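Local coordinates for oligopeptide-binding protein appA (Bacillus subtilis, PDB 1XOC) that binds oligopeptides outside the cell as part of an ABC permease that imports them, supporting sporulation and genetic competence in this bacterium, at residues A[348-351]-A[352-356]; A[330-333]-A[334-338]; A[368-371]-A[372-375]; A[400-403]-A[404-408]. All blocks are in the same frame, centred on the assembly; numbering follows the deposited sequence. Where two conformers were deposited one is given.

Overall arrangement
Along the chain the order is interactions 2, 1, 3 and 4. Helix 332-341 carries interaction 2, and the loop after it, leading into strand 354-355, carries interaction 1; their centres lie about 17 Å apart at the surface, about 33 and 38 Å from the centre of the chain. Strand 354-355 pairs with strand 358-367, whose far end opens into interaction 3 at the start of helix 371-385. Strand 390-396 leads to helix 398-405 and interaction 4, about 18 Å from interaction 3 between centres. The three strands share one mixed sheet that runs from the metal loop of interaction 1 to interactions 3 and 4, both beside the bound peptide, with interaction 2 on the preceding helix.

Interaction 1. Residues A[348-351]-A[352-356]; sequences NGDG and ILDKD. With ZN (zinc ion), chain M.
Asp350 and Asp354 face each other across a zinc ion, each offering both carboxylate oxygens. The Asp350 side chain starts with CB 3.9 Å from the zinc, and CG sits between the backbone N and the carbonyl carbon (chi1 73°), which turns the carboxylate inward over the loop. Beyond it, OD1 is shared: it binds the zinc at 2.3 Å and accepts the backbone N-H of Ile352 at 2.6 Å, the donor coming from above the carboxylate plane, 42° out of it. OD2 reaches the same zinc and also lies near Ile352 CG1, which flanks the carboxylate. On the other side of the ion Asp354 binds through OD2 at 2.2 Å and, less closely, through OD1 at 2.5 Å. The amide of Asn348 stands almost perpendicular to this carboxylate (89°) and also meets the metal, although the modelled ND2, at 2.3 Å from the zinc, is an unusual ligand and its assignment is doubtful. Ile352 O lies at a long 2.8 Å from the zinc. Gly351 has backbone angles that call for glycine, and Asp346, just upstream, accepts the N-H groups of Asn348 and Gly351, fixing the curve of the loop. The alternating side-chain ligands, the glycine after Asp350 and the carbonyl ligand at Ile352 resemble the DxDxDG loop of EF-hand-like calcium sites, occupied here by zinc.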
ATOM      1  N   ASN A 348      22.630 -31.167  17.576  1.00 31.59           N
ATOM      2  CA  ASN A 348      21.939 -31.950  18.601  1.00 32.15           C
ATOM      3  C   ASN A 348      21.034 -33.053  18.036  1.00 32.48           C
ATOM      4  O   ASN A 348      20.190 -33.622  18.767  1.00 32.93           O
ATOM      5  CB  ASN A 348      21.161 -31.007  19.542  1.00 31.62           C
ATOM      6  CG  ASN A 348      20.358 -29.966  18.797  1.00 32.67           C
ATOM      7  OD1 ASN A 348      20.237 -28.821  19.242  1.00 32.19           O
ATOM      8  ND2 ASN A 348      19.809 -30.349  17.640  1.00 25.68           N
ATOM      9  N   GLY A 349      21.237 -33.382  16.754  1.00 32.63           N
ATOM     10  CA  GLY A 349      20.488 -34.447  16.080  1.00 32.14           C
ATOM     11  C   GLY A 349      18.973 -34.281  16.009  1.00 31.95           C
ATOM     12  O   GLY A 349      18.260 -35.262  15.798  1.00 31.86           O
ATOM     13  N   ASP A 350      18.466 -33.056  16.155  1.00 31.77           N
ATOM     14  CA  ASP A 350      17.010 -32.854  16.187  1.00 31.44           C
ATOM     15  C   ASP A 350      16.430 -32.473  14.821  1.00 31.37           C
ATOM     16  O   ASP A 350      15.228 -32.226  14.687  1.00 31.36           O
ATOM     17  CB  ASP A 350      16.626 -31.827  17.267  1.00 31.55           C
ATOM     18  CG  ASP A 350      17.008 -30.359  16.883  1.00 32.45           C
ATOM     19  OD1 ASP A 350      17.654 -30.067  15.765  1.00 32.35           O
ATOM     20  OD2 ASP A 350      16.712 -29.463  17.711  1.00 31.44           O
ATOM     21  N   GLY A 351      17.296 -32.405  13.814  1.00 31.06           N
ATOM     22  CA  GLY A 351      16.890 -32.057  12.468  1.00 30.56           C
ATOM     23  C   GLY A 351      16.798 -30.565  12.214  1.00 30.06           C
ATOM     24  O   GLY A 351      16.501 -30.142  11.095  1.00 31.07           O
ATOM     25  N   ILE A 352      17.038 -29.736  13.222  1.00 29.28           N
ATOM     26  CA  ILE A 352      16.955 -28.299  12.982  1.00 29.27           C
ATOM     27  C   ILE A 352      18.246 -27.579  13.330  1.00 28.56           C
ATOM     28  O   ILE A 352      18.872 -27.857  14.345  1.00 26.84           O
ATOM     29  CB  ILE A 352      15.704 -27.645  13.644  1.00 30.05           C
ATOM     30  CG1 ILE A 352      16.004 -27.026  15.005  1.00 30.69           C
ATOM     31  CG2 ILE A 352      14.527 -28.625  13.749  1.00 30.93           C
ATOM     32  CD1 ILE A 352      15.205 -25.803  15.211  1.00 30.04           C
ATOM     33  N   LEU A 353      18.640 -26.634  12.489  1.00 27.75           N
ATOM     34  CA  LEU A 353      19.945 -25.995  12.605  1.00 28.23           C
ATOM     35  C   LEU A 353      20.122 -25.260  13.920  1.00 28.35           C
ATOM     36  O   LEU A 353      19.169 -24.703  14.466  1.00 28.09           O
ATOM     37  CB  LEU A 353      20.176 -25.022  11.447  1.00 28.11           C
ATOM     38  CG  LEU A 353      20.107 -25.617  10.038  1.00 28.45           C
ATOM     39  CD1 LEU A 353      20.104 -24.512   9.014  1.00 29.33           C
ATOM     40  CD2 LEU A 353      21.249 -26.565   9.770  1.00 30.35           C
ATOM     41  N   ASP A 354      21.374 -25.199  14.364  1.00 28.33           N
ATOM     42  CA  ASP A 354      21.746 -24.730  15.688  1.00 28.86           C
ATOM     43  C   ASP A 354      22.940 -23.756  15.521  1.00 28.96           C
ATOM     44  O   ASP A 354      23.788 -23.974  14.668  1.00 28.75           O
ATOM     45  CB  ASP A 354      22.132 -25.953  16.554  1.00 28.80           C
ATOM     46  CG  ASP A 354      20.937 -26.889  16.848  1.00 29.06           C
ATOM     47  OD1 ASP A 354      20.139 -26.523  17.724  1.00 31.03           O
ATOM     48  OD2 ASP A 354      20.706 -27.997  16.278  1.00 32.57           O
ATOM     49  N   LYS A 355      22.976 -22.673  16.300  1.00 29.42           N
ATOM     50  CA  LYS A 355      24.110 -21.762  16.353  1.00 30.12           C
ATOM     51  C   LYS A 355      24.139 -21.020  17.684  1.00 30.40           C
ATOM     52  O   LYS A 355      23.136 -20.455  18.106  1.00 30.18           O
ATOM     53  CB  LYS A 355      24.069 -20.758  15.204  1.00 30.22           C
ATOM     54  CG  LYS A 355      25.162 -19.705  15.291  1.00 30.46           C
ATOM     55  CD  LYS A 355      25.244 -18.856  14.046  1.00 30.37           C
ATOM     56  CE  LYS A 355      26.333 -17.818  14.198  1.00 32.26           C
ATOM     57  NZ  LYS A 355      26.608 -17.195  12.886  1.00 33.40           N
ATOM     58  N   ASP A 356      25.299 -21.038  18.334  1.00 31.22           N
ATOM     59  CA  ASP A 356      25.527 -20.319  19.592  1.00 31.95           C
ATOM     60  C   ASP A 356      24.400 -20.542  20.605  1.00 32.14           C
ATOM     61  O   ASP A 356      23.882 -19.588  21.182  1.00 32.38           O
ATOM     62  CB  ASP A 356      25.722 -18.820  19.311  1.00 32.48           C
ATOM     63  CG  ASP A 356      26.957 -18.529  18.444  1.00 34.25           C
ATOM     64  OD1 ASP A 356      27.994 -19.218  18.608  1.00 35.96           O
ATOM     65  OD2 ASP A 356      26.886 -17.599  17.600  1.00 37.37           O
TER
HETATM   66 ZN    ZN M 531      18.674 -28.479  17.078  1.00 45.91          ZN

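Interaction 2. Residues A[330-333]-A[334-338]; sequences YNEK and KAKQM
The side-chain amide of Asn331 lies with one face squarely over CB of Lys334, its CG 3.4 Å from that carbon, while the two side chains cross at about a right angle. CG anti to the backbone N (chi1 -176°) folds the amide back over the first turn of the helix. A second flat group, the ring of Tyr330, has the backbone N of Glu332 4.2 Å above one face, displaced toward the rim. The third is the carboxylate of Glu332: Lys336 NZ reaches OE1 at 3.1 Å from the anti side, 29° out of the carboxylate plane, in a hydrogen-bonded salt bridge. Glu332 and Lys336 run alongside each other and point the same way, and the lysine's methylenes pass Glu332 O, with CG 3.5 Å from it. Beneath them the backbone ladder is regular: Ala335 N, Lys336 N and Gln337 N bond to the carbonyls of Asn331, Glu332 and Lys333. Gln337 turns its amide onward to Glu341, whereas buried Met338 packs against helix 281-289. The whole is the first turns of helix 332-341, with Asn331 as N-cap residue and an i to i+4 Glu-Lys pair beside the loop at Ile387.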
ATOM      1  N   TYR A 330      16.525 -20.800  -6.906  1.00 29.66           N
ATOM      2  CA  TYR A 330      16.355 -21.934  -6.012  1.00 29.32           C
ATOM      3  C   TYR A 330      17.455 -22.956  -6.192  1.00 29.02           C
ATOM      4  O   TYR A 330      17.738 -23.405  -7.305  1.00 28.87           O
ATOM      5  CB  TYR A 330      14.983 -22.577  -6.254  1.00 29.34           C
ATOM      6  CG  TYR A 330      14.748 -23.888  -5.545  1.00 29.49           C
ATOM      7  CD1 TYR A 330      14.751 -23.965  -4.154  1.00 30.46           C
ATOM      8  CD2 TYR A 330      14.492 -25.043  -6.263  1.00 29.83           C
ATOM      9  CE1 TYR A 330      14.544 -25.186  -3.508  1.00 29.53           C
ATOM     10  CE2 TYR A 330      14.270 -26.248  -5.630  1.00 29.63           C
ATOM     11  CZ  TYR A 330      14.285 -26.305  -4.251  1.00 29.66           C
ATOM     12  OH  TYR A 330      14.081 -27.525  -3.642  1.00 31.26           O
ATOM     13  N   ASN A 331      18.074 -23.321  -5.081  1.00 29.15           N
ATOM     14  CA  ASN A 331      19.127 -24.340  -5.077  1.00 29.33           C
ATOM     15  C   ASN A 331      19.265 -24.830  -3.649  1.00 29.54           C
ATOM     16  O   ASN A 331      19.916 -24.178  -2.837  1.00 29.16           O
ATOM     17  CB  ASN A 331      20.433 -23.703  -5.573  1.00 29.31           C
ATOM     18  CG  ASN A 331      21.574 -24.681  -5.714  1.00 28.90           C
ATOM     19  OD1 ASN A 331      22.502 -24.410  -6.457  1.00 29.21           O
ATOM     20  ND2 ASN A 331      21.533 -25.797  -5.007  1.00 24.73           N
ATOM     21  N   GLU A 332      18.621 -25.950  -3.330  1.00 30.67           N
ATOM     22  CA  GLU A 332      18.546 -26.429  -1.951  1.00 31.07           C
ATOM     23  C   GLU A 332      19.928 -26.723  -1.337  1.00 31.37           C
ATOM     24  O   GLU A 332      20.199 -26.337  -0.192  1.00 31.46           O
ATOM     25  CB  GLU A 332      17.677 -27.676  -1.879  1.00 31.41           C
ATOM     26  CG  GLU A 332      17.388 -28.163  -0.464  1.00 32.09           C
ATOM     27  CD  GLU A 332      16.851 -29.572  -0.436  1.00 31.96           C
ATOM     28  OE1 GLU A 332      17.623 -30.484  -0.072  1.00 35.08           O
ATOM     29  OE2 GLU A 332      15.670 -29.789  -0.790  1.00 34.10           O
ATOM     30  N   LYS A 333      20.802 -27.389  -2.083  1.00 31.81           N
ATOM     31  CA  LYS A 333      22.122 -27.726  -1.518  1.00 32.06           C
ATOM     32  C   LYS A 333      23.006 -26.482  -1.333  1.00 31.31           C
ATOM     33  O   LYS A 333      23.774 -26.404  -0.381  1.00 30.96           O
ATOM     34  CB  LYS A 333      22.832 -28.861  -2.266  1.00 32.93           C
ATOM     35  CG  LYS A 333      22.933 -28.792  -3.794  1.00 35.03           C
ATOM     36  CD  LYS A 333      22.747 -30.214  -4.388  1.00 34.74           C
ATOM     37  CE  LYS A 333      23.384 -30.419  -5.776  1.00 36.28           C
ATOM     38  NZ  LYS A 333      23.288 -31.852  -6.244  1.00 36.72           N
ATOM     39  N   LYS A 334      22.862 -25.493  -2.203  1.00 30.69           N
ATOM     40  CA  LYS A 334      23.579 -24.248  -2.015  1.00 30.59           C
ATOM     41  C   LYS A 334      23.103 -23.530  -0.756  1.00 30.28           C
ATOM     42  O   LYS A 334      23.920 -22.981  -0.031  1.00 30.50           O
ATOM     43  CB  LYS A 334      23.440 -23.328  -3.226  1.00 30.73           C
ATOM     44  CG  LYS A 334      24.376 -22.141  -3.177  1.00 30.78           C
ATOM     45  CD  LYS A 334      24.197 -21.271  -4.385  1.00 31.71           C
ATOM     46  CE  LYS A 334      25.028 -20.022  -4.270  1.00 33.64           C
ATOM     47  NZ  LYS A 334      26.455 -20.390  -4.124  1.00 35.90           N
ATOM     48  N   ALA A 335      21.788 -23.495  -0.510  1.00 29.77           N
ATOM     49  CA  ALA A 335      21.274 -22.875   0.714  1.00 29.76           C
ATOM     50  C   ALA A 335      21.842 -23.525   1.977  1.00 29.43           C
ATOM     51  O   ALA A 335      22.182 -22.839   2.934  1.00 29.58           O
ATOM     52  CB  ALA A 335      19.771 -22.936   0.746  1.00 29.44           C
ATOM     53  N   LYS A 336      21.908 -24.853   1.969  1.00 29.95           N
ATOM     54  CA  LYS A 336      22.493 -25.631   3.068  1.00 30.22           C
ATOM     55  C   LYS A 336      23.936 -25.217   3.323  1.00 30.04           C
ATOM     56  O   LYS A 336      24.345 -25.014   4.473  1.00 29.74           O
ATOM     57  CB  LYS A 336      22.434 -27.133   2.763  1.00 30.20           C
ATOM     58  CG  LYS A 336      21.046 -27.732   2.862  1.00 31.65           C
ATOM     59  CD  LYS A 336      21.041 -29.207   2.513  1.00 31.91           C
ATOM     60  CE  LYS A 336      19.645 -29.804   2.637  1.00 33.03           C
ATOM     61  NZ  LYS A 336      19.560 -31.235   2.254  1.00 35.62           N
ATOM     62  N   GLN A 337      24.693 -25.090   2.237  1.00 30.44           N
ATOM     63  CA  GLN A 337      26.112 -24.736   2.298  1.00 30.25           C
ATOM     64  C   GLN A 337      26.290 -23.316   2.808  1.00 30.03           C
ATOM     65  O   GLN A 337      27.119 -23.054   3.664  1.00 28.94           O
ATOM     66  CB  GLN A 337      26.743 -24.898   0.910  1.00 31.11           C
ATOM     67  CG  GLN A 337      28.218 -24.515   0.784  1.00 32.51           C
ATOM     68  CD  GLN A 337      29.145 -25.290   1.699  1.00 36.69           C
ATOM     69  OE1 GLN A 337      28.859 -26.431   2.075  1.00 39.59           O
ATOM     70  NE2 GLN A 337      30.290 -24.683   2.041  1.00 39.37           N
ATOM     71  N   MET A 338      25.482 -22.397   2.285  1.00 29.74           N
ATOM     72  CA  MET A 338      25.517 -21.004   2.724  1.00 29.94           C
ATOM     73  C   MET A 338      25.229 -20.874   4.217  1.00 29.61           C
ATOM     74  O   MET A 338      25.880 -20.093   4.906  1.00 29.57           O
ATOM     75  CB  MET A 338      24.512 -20.164   1.928  1.00 29.81           C
ATOM     76  CG  MET A 338      24.899 -19.956   0.478  1.00 29.94           C
ATOM     77  SD  MET A 338      23.517 -19.276  -0.454  1.00 32.03           S
ATOM     78  CE  MET A 338      23.617 -17.572   0.036  1.00 33.71           C
TER

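Interaction 3. Residues A[368-371]-A[372-375]; sequences QGNK and VRED. With ZN (zinc ion), chain F; ZN (zinc ion), chain J.
Gly369 N donates to Glu374 OE2 at 2.9 Å in an almost straight bond (171°), so the loop before helix 371-385 is tied to a carboxylate that also binds metal. Glu374 CG lies anti to the carbonyl carbon (chi1 -59°), and the chain extended beyond it carries the carboxylate back to Gly369 N. Glu374 grips one zinc with both oxygens, OE1 at 2.2 Å and OE2 at 2.4 Å, and two waters, each 2.2 Å from the zinc, are also bound to it. One residue on, Asp375 OD1 binds a second zinc, also at 2.2 Å. The amide of Asn370, the N-cap residue, lies along the Arg373 methylenes, its CG 3.6 Å from Arg373 CG, with its outer end over one face of the guanidinium and the planes only 22° apart. The arginine aims away from the helix axis: NH2 bonds to the backbone of the bound peptide and NH1 to Asn367 OD1. A leucine in its place would probably leave that peptide backbone and Asn367 without these donors, and the Asn370 amide without part of the surface it packs on. Further out, Lys371 NZ forms a salt bridge with Asp246, while Glu374 N and Asp375 N close the first turn on the carbonyls of Asn370 and Lys371. OE2 serves both the zinc and the Gly369 N-H, and with the helix start near, this would be expected to favour the ionised form.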
ATOM      1  N   GLN A 368      -5.206 -12.959   7.734  1.00 30.07           N
ATOM      2  CA  GLN A 368      -6.467 -13.726   7.673  1.00 30.79           C
ATOM      3  C   GLN A 368      -7.298 -13.354   6.447  1.00 30.47           C
ATOM      4  O   GLN A 368      -7.659 -12.189   6.268  1.00 30.08           O
ATOM      5  CB  GLN A 368      -7.282 -13.496   8.951  1.00 31.23           C
ATOM      6  CG  GLN A 368      -8.542 -14.360   9.044  1.00 30.94           C
ATOM      7  CD  GLN A 368      -9.400 -14.038  10.248  1.00 35.33           C
ATOM      8  OE1 GLN A 368     -10.352 -14.766  10.538  1.00 43.18           O
ATOM      9  NE2 GLN A 368      -9.084 -12.951  10.960  1.00 39.95           N
ATOM     10  N   GLY A 369      -7.605 -14.348   5.623  1.00 29.99           N
ATOM     11  CA  GLY A 369      -8.532 -14.185   4.538  1.00 30.56           C
ATOM     12  C   GLY A 369      -7.851 -14.198   3.182  1.00 30.96           C
ATOM     13  O   GLY A 369      -8.510 -14.367   2.146  1.00 32.97           O
ATOM     14  N   ASN A 370      -6.534 -14.029   3.169  1.00 30.16           N
ATOM     15  CA  ASN A 370      -5.800 -14.127   1.935  1.00 30.77           C
ATOM     16  C   ASN A 370      -5.331 -15.569   1.864  1.00 30.73           C
ATOM     17  O   ASN A 370      -4.295 -15.921   2.405  1.00 30.69           O
ATOM     18  CB  ASN A 370      -4.647 -13.121   1.888  1.00 30.68           C
ATOM     19  CG  ASN A 370      -4.000 -13.021   0.528  1.00 28.86           C
ATOM     20  OD1 ASN A 370      -3.639 -11.897   0.043  1.00 34.17           O
ATOM     21  ND2 ASN A 370      -3.876 -14.130  -0.127  1.00 25.70           N
ATOM     22  N   LYS A 371      -6.109 -16.387   1.180  1.00 31.03           N
ATOM     23  CA  LYS A 371      -5.789 -17.780   1.063  0.50 31.07           C
ATOM     24  C   LYS A 371      -4.523 -18.090   0.295  1.00 30.51           C
ATOM     25  O   LYS A 371      -3.841 -19.040   0.602  1.00 29.26           O
ATOM     26  CB  LYS A 371      -6.976 -18.573   0.535  0.50 31.99           C
ATOM     27  CG  LYS A 371      -7.308 -18.353  -0.909  0.50 35.39           C
ATOM     28  CD  LYS A 371      -8.535 -19.178  -1.349  0.50 37.93           C
ATOM     29  CE  LYS A 371      -8.888 -18.912  -2.816  0.50 35.25           C
ATOM     30  NZ  LYS A 371     -10.064 -19.693  -3.335  0.50 39.60           N
ATOM     31  N   VAL A 372      -4.208 -17.258  -0.687  1.00 29.87           N
ATOM     32  CA  VAL A 372      -2.933 -17.357  -1.374  1.00 30.27           C
ATOM     33  C   VAL A 372      -1.759 -17.206  -0.395  1.00 29.41           C
ATOM     34  O   VAL A 372      -0.821 -17.998  -0.422  1.00 29.03           O
ATOM     35  CB  VAL A 372      -2.846 -16.311  -2.499  1.00 31.53           C
ATOM     36  CG1 VAL A 372      -1.446 -16.232  -3.094  1.00 31.78           C
ATOM     37  CG2 VAL A 372      -3.866 -16.639  -3.602  1.00 35.20           C
ATOM     38  N   ARG A 373      -1.786 -16.187   0.460  1.00 28.82           N
ATOM     39  CA  ARG A 373      -0.675 -15.957   1.401  1.00 27.40           C
ATOM     40  C   ARG A 373      -0.637 -17.016   2.488  1.00 28.03           C
ATOM     41  O   ARG A 373       0.454 -17.406   2.905  1.00 28.61           O
ATOM     42  CB  ARG A 373      -0.762 -14.574   2.041  1.00 27.41           C
ATOM     43  CG  ARG A 373      -0.499 -13.500   1.027  1.00 26.54           C
ATOM     44  CD  ARG A 373      -0.568 -12.108   1.641  1.00 26.34           C
ATOM     45  NE  ARG A 373      -0.525 -11.050   0.619  1.00 26.97           N
ATOM     46  CZ  ARG A 373      -0.635  -9.766   0.922  1.00 27.52           C
ATOM     47  NH1 ARG A 373      -0.762  -9.341   2.165  1.00 30.03           N
ATOM     48  NH2 ARG A 373      -0.579  -8.888  -0.093  1.00 29.79           N
ATOM     49  N   GLU A 374      -1.796 -17.455   2.935  1.00 29.57           N
ATOM     50  CA  GLU A 374      -1.858 -18.541   3.888  1.00 29.75           C
ATOM     51  C   GLU A 374      -1.184 -19.769   3.295  1.00 28.96           C
ATOM     52  O   GLU A 374      -0.390 -20.438   3.956  1.00 28.29           O
ATOM     53  CB  GLU A 374      -3.315 -18.819   4.322  1.00 29.97           C
ATOM     54  CG  GLU A 374      -4.028 -17.581   4.981  1.00 33.61           C
ATOM     55  CD  GLU A 374      -5.520 -17.791   5.215  1.00 33.79           C
ATOM     56  OE1 GLU A 374      -6.009 -18.899   4.887  1.00 39.20           O
ATOM     57  OE2 GLU A 374      -6.221 -16.877   5.759  1.00 34.88           O
ATOM     58  N   ASP A 375      -1.505 -20.106   2.058  1.00 27.30           N
ATOM     59  CA  ASP A 375      -0.846 -21.197   1.345  1.00 28.41           C
ATOM     60  C   ASP A 375       0.669 -20.988   1.185  1.00 28.78           C
ATOM     61  O   ASP A 375       1.468 -21.917   1.364  1.00 28.65           O
ATOM     62  CB  ASP A 375      -1.448 -21.370  -0.052  1.00 28.04           C
ATOM     63  CG  ASP A 375      -2.875 -21.874  -0.023  1.00 29.82           C
ATOM     64  OD1 ASP A 375      -3.553 -21.873  -1.066  1.00 32.14           O
ATOM     65  OD2 ASP A 375      -3.345 -22.294   1.056  1.00 30.07           O
TER
HETATM   66 ZN    ZN F 524      -8.075 -18.420   5.532  0.50 30.31          ZN
HETATM   67 ZN    ZN J 528      -5.532 -22.734  -0.493  1.00 35.24          ZN
HETATM   68  O   HOH W   1      -8.064 -18.235   7.732  1.00 40.18           O
HETATM   69  O   HOH W   2      -8.491 -20.543   5.095  0.50 31.34           O

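Interaction 4. Residues A[400-403]-A[404-408]; sequences ALVE and QMNPP
Asn406 turns its side chain back onto Val402 O at the C-terminal end of helix 398-405, where the chain leaves helical geometry. Its ND2 donates to that carbonyl at 2.7 Å and nearly straight (172°), with the oxygen in the amide plane, while the Asn406 backbone N makes a weak bond of 3.4 Å to the same atom. The side-chain N-H thus supplements the weak backbone bond, after the regular bonds of Gln404 N to Ala400 O and Met405 N to Leu401 O. On the buried side Met405 CE meets Leu401 CG at 3.9 Å; CG of Met405, placed between the backbone N and the carbonyl carbon (chi1 69°), sends the thioether back along the helix. Leu401 and Met405 both reach strand 414-420, and Val402, Met405 and Asn406 pack on a polar side chain of the bound peptide. Gln404 lies extended past Ala400 O, its CG 3.3 Å from that oxygen, so that OE1 can bond to Lys365 NZ beside Leu401 CD1. With an alanine in its place, Lys365 NZ is likely to lose this acceptor and Leu401 CD1 the amide beside it. The other flank is looser: the extended side chain of Glu403 is exposed, and the backbone beyond the helix is joined through solvent. There a water lies 2.8 Å from Glu403 O and 2.9 Å from Pro407 O, the carbonyl oxygen of the cis peptide bond to Pro408.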
ATOM      1  N   ALA A 400      -5.191  -5.887  12.983  1.00 28.12           N
ATOM      2  CA  ALA A 400      -4.240  -6.221  14.009  1.00 28.13           C
ATOM      3  C   ALA A 400      -2.839  -6.434  13.489  1.00 27.71           C
ATOM      4  O   ALA A 400      -1.890  -6.034  14.136  1.00 27.98           O
ATOM      5  CB  ALA A 400      -4.703  -7.453  14.734  1.00 28.36           C
ATOM      6  N   LEU A 401      -2.698  -7.114  12.354  1.00 27.26           N
ATOM      7  CA  LEU A 401      -1.396  -7.355  11.773  1.00 27.31           C
ATOM      8  C   LEU A 401      -0.726  -6.026  11.339  1.00 26.88           C
ATOM      9  O   LEU A 401       0.452  -5.843  11.566  1.00 27.07           O
ATOM     10  CB  LEU A 401      -1.532  -8.249  10.541  1.00 27.40           C
ATOM     11  CG  LEU A 401      -0.230  -8.732   9.962  1.00 29.76           C
ATOM     12  CD1 LEU A 401       0.632  -9.374  10.998  1.00 31.35           C
ATOM     13  CD2 LEU A 401      -0.476  -9.699   8.788  1.00 32.85           C
ATOM     14  N   VAL A 402      -1.507  -5.096  10.784  1.00 27.89           N
ATOM     15  CA  VAL A 402      -1.011  -3.780  10.459  1.00 29.47           C
ATOM     16  C   VAL A 402      -0.491  -3.092  11.704  1.00 29.99           C
ATOM     17  O   VAL A 402       0.547  -2.445  11.654  1.00 31.85           O
ATOM     18  CB  VAL A 402      -2.124  -2.928   9.790  1.00 28.97           C
ATOM     19  CG1 VAL A 402      -1.705  -1.456   9.645  1.00 31.50           C
ATOM     20  CG2 VAL A 402      -2.502  -3.496   8.427  1.00 31.22           C
ATOM     21  N   GLU A 403      -1.205  -3.214  12.812  1.00 30.47           N
ATOM     22  CA  GLU A 403      -0.783  -2.589  14.049  1.00 30.25           C
ATOM     23  C   GLU A 403       0.500  -3.217  14.568  1.00 29.15           C
ATOM     24  O   GLU A 403       1.381  -2.531  15.055  1.00 30.15           O
ATOM     25  CB  GLU A 403      -1.910  -2.658  15.077  1.00 30.95           C
ATOM     26  CG  GLU A 403      -1.553  -2.045  16.418  1.00 32.46           C
ATOM     27  CD  GLU A 403      -2.745  -1.934  17.328  1.00 34.98           C
ATOM     28  OE1 GLU A 403      -2.568  -1.426  18.463  1.00 40.38           O
ATOM     29  OE2 GLU A 403      -3.862  -2.334  16.911  1.00 41.69           O
ATOM     30  N   GLN A 404       0.599  -4.527  14.440  1.00 29.02           N
ATOM     31  CA  GLN A 404       1.760  -5.279  14.898  1.00 29.55           C
ATOM     32  C   GLN A 404       3.032  -4.947  14.110  1.00 29.81           C
ATOM     33  O   GLN A 404       4.114  -4.839  14.701  1.00 29.50           O
ATOM     34  CB  GLN A 404       1.472  -6.772  14.775  1.00 29.17           C
ATOM     35  CG  GLN A 404       0.612  -7.303  15.887  1.00 28.93           C
ATOM     36  CD  GLN A 404       0.008  -8.668  15.630  1.00 31.34           C
ATOM     37  OE1 GLN A 404       0.509  -9.469  14.852  1.00 32.24           O
ATOM     38  NE2 GLN A 404      -1.080  -8.944  16.322  1.00 34.82           N
ATOM     39  N   MET A 405       2.942  -4.778  12.785  1.00 30.04           N
ATOM     40  CA  MET A 405       4.147  -4.578  11.987  1.00 32.07           C
ATOM     41  C   MET A 405       4.695  -3.164  12.149  1.00 31.44           C
ATOM     42  O   MET A 405       5.906  -2.959  12.062  1.00 32.08           O
ATOM     43  CB  MET A 405       3.882  -4.863  10.499  1.00 32.48           C
ATOM     44  CG  MET A 405       3.017  -3.898   9.797  1.00 35.70           C
ATOM     45  SD  MET A 405       2.733  -4.423   8.069  1.00 38.64           S
ATOM     46  CE  MET A 405       1.733  -5.834   8.342  1.00 36.53           C
ATOM     47  N   ASN A 406       3.811  -2.207  12.428  1.00 31.48           N
ATOM     48  CA  ASN A 406       4.169  -0.785  12.490  1.00 30.46           C
ATOM     49  C   ASN A 406       4.919  -0.402  13.764  1.00 30.26           C
ATOM     50  O   ASN A 406       4.800  -1.079  14.779  1.00 29.58           O
ATOM     51  CB  ASN A 406       2.897   0.088  12.350  1.00 30.78           C
ATOM     52  CG  ASN A 406       2.577   0.419  10.915  1.00 32.62           C
ATOM     53  OD1 ASN A 406       3.179   1.323  10.339  1.00 33.37           O
ATOM     54  ND2 ASN A 406       1.641  -0.316  10.315  1.00 35.59           N
ATOM     55  N   PRO A 407       5.686   0.694  13.736  1.00 29.24           N
ATOM     56  CA  PRO A 407       6.194   1.266  14.965  1.00 29.53           C
ATOM     57  C   PRO A 407       5.025   1.544  15.907  1.00 29.78           C
ATOM     58  O   PRO A 407       3.921   1.831  15.421  1.00 29.69           O
ATOM     59  CB  PRO A 407       6.804   2.595  14.511  1.00 29.85           C
ATOM     60  CG  PRO A 407       7.033   2.452  13.078  1.00 29.16           C
ATOM     61  CD  PRO A 407       6.065   1.473  12.548  1.00 29.45           C
ATOM     62  N   PRO A 408       5.238   1.445  17.224  1.00 30.71           N
ATOM     63  CA  PRO A 408       6.452   1.093  17.945  1.00 30.35           C
ATOM     64  C   PRO A 408       6.601  -0.402  18.251  1.00 30.19           C
ATOM     65  O   PRO A 408       7.336  -0.759  19.182  1.00 30.69           O
ATOM     66  CB  PRO A 408       6.262   1.848  19.261  1.00 30.82           C
ATOM     67  CG  PRO A 408       4.816   1.700  19.503  1.00 31.47           C
ATOM     68  CD  PRO A 408       4.152   1.770  18.169  1.00 31.31           C
TER
HETATM   69  O   HOH W   3       1.467   0.210  15.358  1.00 27.40           O